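Local coordinates for MPN domain-containing protein (Archaeoglobus fulgidus, PDB 1OI0) that probably acts as a zinc-dependent metallopeptidase of the JAB1/MPN family, the group linked to deubiquitination and proteasome function, at residues E25-S31 with V65-S71; G91-I96 with K107-R111. All blocks are in the same frame, centred on the assembly; numbering follows the deposited sequence.

Contact 1 of 2, residues E25-S31 with V65-S71; sequences EFIALLS and VFGTVHS. With ZN (zinc ion), chain E; 144 (tris-hydroxymethyl-methyl-ammonium), chain F.
Leu-30 and Val-69 interlock on the buried face of two antiparallel strands, their side chains crossing at about a right angle. CD2 of Leu-30 lies 3.7 Å from CG1 of Val-69, while its other branch, CD1, rests 3.4 Å from the backbone O of Thr-68. Val-69 holds CG1 between its backbone N and carbonyl carbon (chi1 53°), which turns this methyl toward the neighbouring strand, where Ala-28 CB and the Phe-26 ring also meet it. Ile-14 of helix 8-21 packs on Val-69 from outside the pair. Ala-28 and Val-69 bond N to O in both directions, and Leu-30 bonds to Gly-67 and Phe-66, where a beta bulge shifts the register. Near the other end Phe-26 and Ser-71 close the ladder: Ser-71 N reaches Phe-26 O, and Phe-26 N donates to Ser-71 OG at 2.9 Å. Beyond, on the face of Ile-27, His-70 NE2 binds the zinc ion at 2.2 Å. O2 of the bound tris-hydroxymethyl-methyl-ammonium also binds the metal, at 2.3 Å, and Glu-25 OE2 accepts a 2.7 Å hydrogen bond from O3 of the same ligand. With His-72 and Asp-83 completing the protein ligands, this is the zinc site of a JAB1/MPN domain.

Contact 2 of 2, residues G91-I96 with K107-R111; sequences GKYHII and KCYNR
The backbone O of Tyr-109 takes the N-H of His-94 at 2.8 Å, and the CA of Tyr-93 lies 3.4 Å away in a weaker CA-H...O contact. His-94 O returns the bond to Tyr-109 N, making a hydrogen-bonded antiparallel pair. Two residues on, Ile-96 and Lys-107 form a second such pair, with Ile-96 N bonded to Lys-107 O and Lys-107 N to Ile-96 O. Between them Ile-95 faces Cys-108 in a non-hydrogen-bonded pair. With SG anti to the backbone N (chi1 -170°), the Cys-108 thiol lies largely along its own strand, which places the sulfur 3.9 Å from both Ile-95 CG1 and Tyr-93 CB. The sulfur approaches the Tyr-93 ring obliquely. These two strands, 93-98 and 106-110, make a beta hairpin within the JAB1/MPN sheet, with strand 115-116 flanking the second of them.

The reverse face is more aromatic. CD1 of Ile-96 comes 3.9 Å from CE1 of Tyr-109, the two side chains slanting across one another, and Phe-87 of helix 81-89 packs against both. Tyr-109 OH is hydrogen-bonded to Cys-77 O, which ties the far end of the ring to the segment carrying the Cys-77 to Cys-98 disulfide. His-94 stacks on Phe-87 and engages Phe-90 O through NE2, whereas its buried ND1, 3.9 Å from Asn-110 O, has no hydrogen-bonding partner in the model. Toward Gly-91 the ladder gives way to water: Lys-92 O and Arg-111 N, badly angled for a direct bond, are bridged by a water that donates to the carbonyl at 2.7 Å and accepts from the amide. Alongside, the aliphatic start of Arg-111 lies by Gly-91 O, its CB 3.7 Å from that oxygen.

How the contacts relate
The two contacts follow one another along the chain, contact 1 closing before contact 2 opens, and their centres lie about 9 Å apart in one mixed sheet. Strand 64-72 of contact 1 runs parallel to its neighbour, strand 93-98 of contact 2, and helix 81-89 lies between them in sequence. Backbone bonds join the pairs directly: Phe-66 O to Tyr-93 N and Thr-68 O to Ile-95 N, each probable at 2.8 Å. Across the sheet the four strands come in the order 27-32, 64-72, 93-98, 106-110. At the zinc end, Ile-96 of contact 2 packs against the ring of His-70, placing the hairpin beside the metal site to which contact 1 contributes a ligand.

Contact 1 of 2, residues E25-S31 with V65-S71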
# COMPACT_ATOMS: atom_id res chain seq x y z
N GLU A 25 0.94 -11.90 -5.29
CA GLU A 25 0.56 -10.59 -4.80
C GLU A 25 1.00 -10.39 -3.36
O GLU A 25 0.49 -11.04 -2.44
CB GLU A 25 -0.94 -10.38 -4.93
CG GLU A 25 -1.39 -10.27 -6.37
CD GLU A 25 -2.84 -9.87 -6.52
OE1 GLU A 25 -3.44 -9.38 -5.54
OE2 GLU A 25 -3.38 -10.03 -7.63
N PHE A 26 1.98 -9.52 -3.18
CA PHE A 26 2.47 -9.19 -1.85
C PHE A 26 1.35 -8.40 -1.20
O PHE A 26 0.60 -7.69 -1.87
CB PHE A 26 3.71 -8.29 -1.99
CG PHE A 26 4.02 -7.48 -0.76
CD1 PHE A 26 4.66 -8.05 0.34
CD2 PHE A 26 3.68 -6.13 -0.70
CE1 PHE A 26 4.95 -7.30 1.47
CE2 PHE A 26 3.97 -5.36 0.43
CZ PHE A 26 4.60 -5.95 1.52
N ILE A 27 1.20 -8.56 0.11
CA ILE A 27 0.19 -7.79 0.83
C ILE A 27 0.66 -7.60 2.26
O ILE A 27 1.31 -8.48 2.83
CB ILE A 27 -1.20 -8.48 0.81
CG1 ILE A 27 -2.26 -7.54 1.41
CG2 ILE A 27 -1.15 -9.78 1.58
CD1 ILE A 27 -3.70 -7.99 1.19
N ALA A 28 0.35 -6.44 2.81
CA ALA A 28 0.72 -6.11 4.18
C ALA A 28 -0.15 -4.97 4.66
O ALA A 28 -0.88 -4.36 3.88
CB ALA A 28 2.19 -5.70 4.24
N LEU A 29 -0.09 -4.70 5.96
CA LEU A 29 -0.86 -3.61 6.54
C LEU A 29 0.09 -2.43 6.70
O LEU A 29 1.23 -2.59 7.13
CB LEU A 29 -1.43 -4.00 7.90
CG LEU A 29 -2.32 -5.24 7.94
CD1 LEU A 29 -2.81 -5.47 9.37
CD2 LEU A 29 -3.49 -5.06 6.99
N LEU A 30 -0.39 -1.25 6.34
CA LEU A 30 0.40 -0.03 6.45
C LEU A 30 0.29 0.45 7.90
O LEU A 30 -0.81 0.53 8.45
CB LEU A 30 -0.13 1.02 5.49
CG LEU A 30 -0.02 0.68 4.00
CD1 LEU A 30 -0.84 1.64 3.17
CD2 LEU A 30 1.45 0.71 3.59
N SER A 31 1.42 0.76 8.52
CA SER A 31 1.39 1.21 9.91
C SER A 31 2.39 2.32 10.21
O SER A 31 3.18 2.72 9.35
CB SER A 31 1.64 0.03 10.86
OG SER A 31 2.92 -0.54 10.66
N VAL A 65 -2.93 1.32 12.38
CA VAL A 65 -3.04 0.65 11.09
C VAL A 65 -3.75 1.59 10.12
O VAL A 65 -4.96 1.81 10.22
CB VAL A 65 -3.86 -0.66 11.20
CG1 VAL A 65 -4.08 -1.25 9.81
CG2 VAL A 65 -3.12 -1.65 12.08
N PHE A 66 -3.00 2.15 9.19
CA PHE A 66 -3.55 3.08 8.22
C PHE A 66 -4.34 2.40 7.11
O PHE A 66 -5.20 3.01 6.49
CB PHE A 66 -2.44 3.93 7.61
CG PHE A 66 -1.67 4.74 8.62
CD1 PHE A 66 -2.31 5.69 9.40
CD2 PHE A 66 -0.30 4.53 8.79
CE1 PHE A 66 -1.60 6.44 10.34
CE2 PHE A 66 0.41 5.27 9.73
CZ PHE A 66 -0.24 6.23 10.50
N GLY A 67 -4.03 1.13 6.87
CA GLY A 67 -4.73 0.42 5.82
C GLY A 67 -3.93 -0.74 5.28
O GLY A 67 -3.22 -1.42 6.03
N THR A 68 -4.03 -0.96 3.98
CA THR A 68 -3.32 -2.07 3.36
C THR A 68 -2.55 -1.66 2.12
O THR A 68 -2.77 -0.60 1.55
CB THR A 68 -4.29 -3.18 2.90
OG1 THR A 68 -5.07 -2.70 1.80
CG2 THR A 68 -5.21 -3.59 4.04
N VAL A 69 -1.63 -2.53 1.73
CA VAL A 69 -0.85 -2.32 0.52
C VAL A 69 -0.69 -3.70 -0.10
O VAL A 69 -0.41 -4.67 0.59
CB VAL A 69 0.55 -1.72 0.82
CG1 VAL A 69 1.29 -2.54 1.85
CG2 VAL A 69 1.36 -1.65 -0.48
N HIS A 70 -0.94 -3.79 -1.40
CA HIS A 70 -0.76 -5.07 -2.09
C HIS A 70 -0.27 -4.80 -3.50
O HIS A 70 -0.42 -3.69 -4.02
CB HIS A 70 -2.04 -5.93 -2.08
CG HIS A 70 -3.11 -5.48 -3.04
ND1 HIS A 70 -3.96 -4.43 -2.78
CD2 HIS A 70 -3.51 -6.02 -4.22
CE1 HIS A 70 -4.84 -4.34 -3.76
NE2 HIS A 70 -4.60 -5.29 -4.64
N SER A 71 0.35 -5.81 -4.10
CA SER A 71 0.88 -5.65 -5.44
C SER A 71 0.11 -6.41 -6.52
O SER A 71 -0.60 -7.38 -6.24
CB SER A 71 2.35 -6.09 -5.47
OG SER A 71 2.48 -7.48 -5.24
ZN ZN E . -5.78 -5.80 -6.43
C1 144 F . -7.20 -6.78 -8.41
N 144 F . -6.88 -8.21 -8.33
C2 144 F . -6.51 -8.53 -6.91
O2 144 F . -5.59 -8.04 -6.05
C3 144 F . -5.78 -8.45 -9.35
O3 144 F . -5.34 -9.81 -9.41
C4 144 F . -8.15 -8.90 -8.64
O4 144 F . -9.59 -8.65 -8.01

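Contact 2 of 2, residues G91-I96 with K107-R111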
# COMPACT_ATOMS: atom_id res chain seq x y z
N GLY A 91 -9.24 0.18 7.69
CA GLY A 91 -8.19 1.04 7.19
C GLY A 91 -8.69 2.18 6.33
O GLY A 91 -9.62 2.03 5.53
N LYS A 92 -8.03 3.32 6.47
CA LYS A 92 -8.38 4.52 5.73
C LYS A 92 -7.70 4.60 4.37
O LYS A 92 -8.29 5.06 3.40
CB LYS A 92 -8.00 5.76 6.55
CG LYS A 92 -8.44 5.71 8.01
CD LYS A 92 -7.93 6.93 8.77
CE LYS A 92 -8.22 6.81 10.26
NZ LYS A 92 -7.52 5.66 10.88
N TYR A 93 -6.46 4.12 4.30
CA TYR A 93 -5.69 4.20 3.06
C TYR A 93 -5.26 2.85 2.53
O TYR A 93 -4.92 1.95 3.29
CB TYR A 93 -4.46 5.07 3.28
CG TYR A 93 -4.80 6.43 3.83
CD1 TYR A 93 -5.35 7.41 3.00
CD2 TYR A 93 -4.62 6.72 5.18
CE1 TYR A 93 -5.71 8.65 3.51
CE2 TYR A 93 -4.99 7.96 5.69
CZ TYR A 93 -5.53 8.92 4.85
OH TYR A 93 -5.88 10.14 5.36
N HIS A 94 -5.26 2.73 1.20
CA HIS A 94 -4.87 1.48 0.57
C HIS A 94 -4.03 1.71 -0.67
O HIS A 94 -4.47 2.33 -1.64
CB HIS A 94 -6.11 0.66 0.24
CG HIS A 94 -6.96 0.36 1.44
ND1 HIS A 94 -7.95 1.21 1.88
CD2 HIS A 94 -6.91 -0.66 2.32
CE1 HIS A 94 -8.48 0.72 2.99
NE2 HIS A 94 -7.87 -0.42 3.28
N ILE A 95 -2.80 1.21 -0.63
CA ILE A 95 -1.87 1.37 -1.74
C ILE A 95 -1.81 0.13 -2.63
O ILE A 95 -1.90 -0.99 -2.15
CB ILE A 95 -0.44 1.64 -1.23
CG1 ILE A 95 -0.41 2.96 -0.45
CG2 ILE A 95 0.55 1.65 -2.39
CD1 ILE A 95 0.91 3.22 0.24
N ILE A 96 -1.70 0.37 -3.93
CA ILE A 96 -1.54 -0.73 -4.88
C ILE A 96 -0.27 -0.41 -5.65
O ILE A 96 -0.10 0.71 -6.15
CB ILE A 96 -2.69 -0.82 -5.91
CG1 ILE A 96 -4.00 -1.19 -5.22
CG2 ILE A 96 -2.35 -1.87 -6.98
CD1 ILE A 96 -5.17 -1.35 -6.17
N LYS A 107 -0.05 3.66 -6.43
CA LYS A 107 -1.17 4.60 -6.29
C LYS A 107 -1.85 4.32 -4.96
O LYS A 107 -1.85 3.18 -4.48
CB LYS A 107 -2.16 4.44 -7.44
CG LYS A 107 -1.58 4.74 -8.81
CD LYS A 107 -2.64 4.62 -9.90
CE LYS A 107 -2.05 4.89 -11.27
NZ LYS A 107 -1.42 6.24 -11.35
N CYS A 108 -2.44 5.35 -4.35
CA CYS A 108 -3.12 5.18 -3.08
C CYS A 108 -4.60 5.50 -3.24
O CYS A 108 -4.98 6.39 -4.01
CB CYS A 108 -2.50 6.09 -2.01
SG CYS A 108 -3.06 5.77 -0.32
N TYR A 109 -5.44 4.78 -2.49
CA TYR A 109 -6.88 4.96 -2.54
C TYR A 109 -7.45 5.03 -1.12
O TYR A 109 -6.82 4.58 -0.17
CB TYR A 109 -7.54 3.79 -3.29
CG TYR A 109 -6.96 3.55 -4.66
CD1 TYR A 109 -5.84 2.74 -4.84
CD2 TYR A 109 -7.51 4.17 -5.78
CE1 TYR A 109 -5.27 2.57 -6.09
CE2 TYR A 109 -6.95 4.01 -7.04
CZ TYR A 109 -5.83 3.20 -7.19
OH TYR A 109 -5.26 3.04 -8.43
N ASN A 110 -8.65 5.60 -0.99
CA ASN A 110 -9.28 5.69 0.32
C ASN A 110 -10.15 4.45 0.55
O ASN A 110 -10.16 3.53 -0.28
CB ASN A 110 -10.14 6.96 0.43
CG ASN A 110 -11.12 7.11 -0.72
OD1 ASN A 110 -11.69 6.13 -1.20
ND2 ASN A 110 -11.34 8.35 -1.15
N ARG A 111 -10.86 4.42 1.67
CA ARG A 111 -11.69 3.27 2.01
C ARG A 111 -12.79 3.02 0.99
O ARG A 111 -13.41 1.95 0.98
CB ARG A 111 -12.30 3.47 3.41
CG ARG A 111 -13.14 2.31 3.92
CD ARG A 111 -13.59 2.55 5.35
NE ARG A 111 -14.54 1.54 5.81
CZ ARG A 111 -15.78 1.41 5.35
NH1 ARG A 111 -16.24 2.22 4.41
NH2 ARG A 111 -16.57 0.46 5.83
O HOH W 1 -10.53 6.44 3.76